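Local coordinates for Sn-glycerol-3-phosphate ABC transporter substrate-binding protein UspB (Mycobacterium tuberculosis, PDB 4MFI), which probably captures glycerophosphocholine as the substrate-binding subunit of an ABC transporter and delivers it for import, at residues A[52-63]-A[329-339]. Numbering follows the deposited sequence.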
# COMPACT_ATOMS: atom_id res chain seq x y z
N ALA A 52 -1.49 -19.71 5.74
CA ALA A 52 -2.74 -19.00 6.00
C ALA A 52 -3.69 -19.14 4.82
O ALA A 52 -4.90 -19.29 5.00
CB ALA A 52 -2.47 -17.54 6.30
N GLU A 53 -3.14 -19.10 3.61
CA GLU A 53 -3.96 -19.26 2.41
C GLU A 53 -4.54 -20.67 2.31
O GLU A 53 -5.71 -20.84 1.93
CB GLU A 53 -3.15 -18.90 1.16
CG GLU A 53 -2.75 -17.43 1.12
CD GLU A 53 -1.98 -17.05 -0.12
OE1 GLU A 53 -1.09 -17.84 -0.53
OE2 GLU A 53 -2.26 -15.97 -0.69
N ARG A 54 -3.75 -21.68 2.63
CA ARG A 54 -4.27 -23.05 2.64
C ARG A 54 -5.39 -23.22 3.67
O ARG A 54 -6.35 -23.95 3.44
CB ARG A 54 -3.15 -24.07 2.89
CG ARG A 54 -2.22 -24.23 1.70
CD ARG A 54 -1.25 -25.38 1.89
NE ARG A 54 -0.43 -25.21 3.09
CZ ARG A 54 0.75 -24.61 3.10
NH1 ARG A 54 1.27 -24.12 1.98
NH2 ARG A 54 1.43 -24.50 4.24
N GLU A 55 -5.26 -22.54 4.81
CA GLU A 55 -6.31 -22.58 5.83
C GLU A 55 -7.59 -21.92 5.31
O GLU A 55 -8.69 -22.45 5.50
CB GLU A 55 -5.83 -21.92 7.13
CG GLU A 55 -6.94 -21.65 8.15
CD GLU A 55 -7.59 -22.92 8.71
OE1 GLU A 55 -6.95 -24.00 8.66
OE2 GLU A 55 -8.73 -22.82 9.20
N LEU A 56 -7.46 -20.78 4.65
CA LEU A 56 -8.62 -20.10 4.10
C LEU A 56 -9.30 -20.94 3.02
O LEU A 56 -10.53 -20.98 2.93
CB LEU A 56 -8.24 -18.72 3.56
CG LEU A 56 -7.80 -17.72 4.64
CD1 LEU A 56 -7.37 -16.40 4.02
CD2 LEU A 56 -8.93 -17.50 5.65
N ILE A 57 -8.50 -21.62 2.20
CA ILE A 57 -9.03 -22.51 1.18
C ILE A 57 -9.81 -23.67 1.81
O ILE A 57 -10.88 -24.05 1.33
CB ILE A 57 -7.90 -23.04 0.26
CG1 ILE A 57 -7.44 -21.94 -0.70
CG2 ILE A 57 -8.37 -24.26 -0.54
CD1 ILE A 57 -6.17 -22.28 -1.45
N GLY A 58 -9.28 -24.20 2.92
CA GLY A 58 -9.95 -25.27 3.64
C GLY A 58 -11.30 -24.80 4.16
O GLY A 58 -12.30 -25.53 4.06
N ARG A 59 -11.33 -23.60 4.72
CA ARG A 59 -12.58 -23.02 5.21
C ARG A 59 -13.57 -22.84 4.07
O ARG A 59 -14.76 -23.11 4.22
CB ARG A 59 -12.32 -21.68 5.91
CG ARG A 59 -11.45 -21.77 7.16
CD ARG A 59 -11.15 -20.39 7.73
NE ARG A 59 -10.32 -20.49 8.93
CZ ARG A 59 -10.13 -19.50 9.80
NH1 ARG A 59 -10.70 -18.32 9.61
NH2 ARG A 59 -9.37 -19.70 10.87
N PHE A 60 -13.07 -22.39 2.92
CA PHE A 60 -13.92 -22.18 1.75
C PHE A 60 -14.55 -23.49 1.29
O PHE A 60 -15.76 -23.57 1.05
CB PHE A 60 -13.12 -21.55 0.62
CG PHE A 60 -13.90 -21.41 -0.66
CD1 PHE A 60 -14.84 -20.41 -0.81
CD2 PHE A 60 -13.68 -22.30 -1.71
CE1 PHE A 60 -15.55 -20.28 -1.99
CE2 PHE A 60 -14.39 -22.18 -2.90
CZ PHE A 60 -15.33 -21.17 -3.04
N GLN A 61 -13.72 -24.53 1.18
CA GLN A 61 -14.19 -25.82 0.71
C GLN A 61 -15.18 -26.47 1.69
O GLN A 61 -16.04 -27.24 1.27
CB GLN A 61 -13.01 -26.74 0.41
CG GLN A 61 -12.19 -26.24 -0.78
CD GLN A 61 -10.97 -27.08 -1.10
OE1 GLN A 61 -10.39 -26.96 -2.18
NE2 GLN A 61 -10.58 -27.94 -0.16
N ASP A 62 -15.07 -26.13 2.97
CA ASP A 62 -16.07 -26.58 3.95
C ASP A 62 -17.43 -25.92 3.71
O ASP A 62 -18.47 -26.56 3.84
CB ASP A 62 -15.62 -26.25 5.38
CG ASP A 62 -14.52 -27.17 5.88
OD1 ASP A 62 -13.81 -26.77 6.83
OD2 ASP A 62 -14.37 -28.28 5.33
N ARG A 63 -17.40 -24.64 3.35
CA ARG A 63 -18.62 -23.85 3.16
C ARG A 63 -19.23 -24.10 1.79
O ARG A 63 -20.45 -24.06 1.63
CB ARG A 63 -18.30 -22.36 3.34
CG ARG A 63 -19.50 -21.44 3.29
CD ARG A 63 -20.43 -21.63 4.49
NE ARG A 63 -19.75 -21.38 5.75
CZ ARG A 63 -19.58 -20.17 6.29
NH1 ARG A 63 -20.05 -19.10 5.67
NH2 ARG A 63 -18.94 -20.04 7.44
N PHE A 329 -15.47 -14.76 0.09
CA PHE A 329 -15.37 -15.57 1.30
C PHE A 329 -14.05 -15.34 2.03
O PHE A 329 -14.04 -15.11 3.25
CB PHE A 329 -15.54 -17.06 0.98
CG PHE A 329 -15.43 -17.94 2.18
CD1 PHE A 329 -16.53 -18.17 3.00
CD2 PHE A 329 -14.22 -18.54 2.51
CE1 PHE A 329 -16.42 -18.97 4.12
CE2 PHE A 329 -14.10 -19.34 3.62
CZ PHE A 329 -15.20 -19.56 4.43
N VAL A 330 -12.93 -15.38 1.31
CA VAL A 330 -11.64 -15.27 1.98
C VAL A 330 -11.37 -13.86 2.51
O VAL A 330 -10.47 -13.67 3.33
CB VAL A 330 -10.46 -15.78 1.12
CG1 VAL A 330 -10.69 -17.24 0.72
CG2 VAL A 330 -10.24 -14.90 -0.11
N THR A 331 -12.17 -12.89 2.06
CA THR A 331 -12.08 -11.52 2.57
C THR A 331 -13.29 -11.15 3.42
O THR A 331 -13.59 -9.96 3.61
CB THR A 331 -11.87 -10.48 1.44
OG1 THR A 331 -12.99 -10.51 0.55
CG2 THR A 331 -10.57 -10.74 0.69
N ASN A 332 -14.00 -12.15 3.94
CA ASN A 332 -15.10 -11.88 4.86
C ASN A 332 -14.54 -11.42 6.22
O ASN A 332 -13.32 -11.46 6.42
CB ASN A 332 -16.12 -13.04 4.89
CG ASN A 332 -15.70 -14.22 5.77
OD1 ASN A 332 -14.77 -14.14 6.57
ND2 ASN A 332 -16.44 -15.33 5.65
N PRO A 333 -15.40 -10.95 7.14
CA PRO A 333 -14.81 -10.35 8.35
C PRO A 333 -13.96 -11.31 9.18
O PRO A 333 -12.86 -10.94 9.60
CB PRO A 333 -16.04 -9.90 9.13
CG PRO A 333 -17.04 -9.59 8.07
CD PRO A 333 -16.83 -10.63 7.01
N THR A 334 -14.44 -12.53 9.40
CA THR A 334 -13.70 -13.55 10.12
C THR A 334 -12.37 -13.86 9.44
O THR A 334 -11.32 -13.96 10.08
CB THR A 334 -14.52 -14.86 10.18
OG1 THR A 334 -15.70 -14.65 10.96
CG2 THR A 334 -13.72 -15.99 10.79
N ASN A 335 -12.42 -14.01 8.12
CA ASN A 335 -11.27 -14.49 7.39
C ASN A 335 -10.20 -13.44 7.16
O ASN A 335 -9.01 -13.74 7.19
CB ASN A 335 -11.71 -15.16 6.09
CG ASN A 335 -12.44 -16.45 6.34
OD1 ASN A 335 -12.20 -17.12 7.36
ND2 ASN A 335 -13.33 -16.82 5.44
N THR A 336 -10.61 -12.19 6.93
CA THR A 336 -9.61 -11.13 6.82
C THR A 336 -8.95 -10.87 8.18
O THR A 336 -7.76 -10.57 8.24
CB THR A 336 -10.18 -9.83 6.19
OG1 THR A 336 -9.10 -8.96 5.85
CG2 THR A 336 -11.13 -9.11 7.15
N ALA A 337 -9.71 -11.01 9.26
CA ALA A 337 -9.13 -10.90 10.60
C ALA A 337 -8.07 -11.98 10.80
O ALA A 337 -6.96 -11.68 11.25
CB ALA A 337 -10.21 -11.02 11.66
N TYR A 338 -8.40 -13.21 10.44
CA TYR A 338 -7.45 -14.32 10.52
C TYR A 338 -6.20 -14.06 9.67
O TYR A 338 -5.07 -14.22 10.15
CB TYR A 338 -8.10 -15.64 10.10
CG TYR A 338 -7.12 -16.76 9.92
CD1 TYR A 338 -6.59 -17.43 11.03
CD2 TYR A 338 -6.69 -17.15 8.66
CE1 TYR A 338 -5.67 -18.45 10.86
CE2 TYR A 338 -5.79 -18.17 8.49
CZ TYR A 338 -5.28 -18.82 9.59
OH TYR A 338 -4.37 -19.83 9.41
N PHE A 339 -6.40 -13.65 8.42
CA PHE A 339 -5.28 -13.37 7.53
C PHE A 339 -4.37 -12.30 8.12
O PHE A 339 -3.14 -12.43 8.10
CB PHE A 339 -5.80 -12.95 6.15
CG PHE A 339 -4.73 -12.89 5.09
CD1 PHE A 339 -4.22 -14.06 4.54
CD2 PHE A 339 -4.27 -11.67 4.62
CE1 PHE A 339 -3.25 -14.01 3.55
CE2 PHE A 339 -3.30 -11.61 3.63
CZ PHE A 339 -2.78 -12.79 3.10
O HOH W 1 -16.82 -17.45 7.68
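R59 of helix 52-63 meets N335 and Y338 of the antiparallel helix 333-339 (axes at 163°) through a hydrogen bond and a cation-pi contact. Its NH1 donates to N335 OD1 at 3.0 Å, nearly in line with the amide C=O, while its CZ lies 4.3 Å from the Y338 ring centroid and close to the ring normal, a cation-pi contact. The chain, extended from CG to NE, carries the guanidinium across to N335, and a salt bridge from NE to E55 OE2 (2.8 Å) grips a second edge, limiting its rotation. N335 is fixed in turn: its ND2 donates to F329 O, the carbonyl that N332 N reaches from the opposite face, and its backbone N donates to OD1 of N332, the N-cap residue of helix 333-339.

Apolar and aromatic contacts make up much of the remainder. L56 is a knob among V330, N335, Y338 and F339, its CD2 lying 3.7 Å from N335 CB. F329, whose chi1 of 180° sets CG opposite the backbone N, carries its ring among L56, R59, F60 and R63; the F60 ring turns its edge to the F329 face in an offset edge-to-face pair, planes at 63°.

Beneath helix 52-63, I57 and F60 rest on strand 69-73, whereas T331 and F339 touch strand 144-160. The contact thus joins two neighbouring helices that both pack against the mixed sheet of one alpha/beta lobe, as expected in a periplasmic-binding-protein fold.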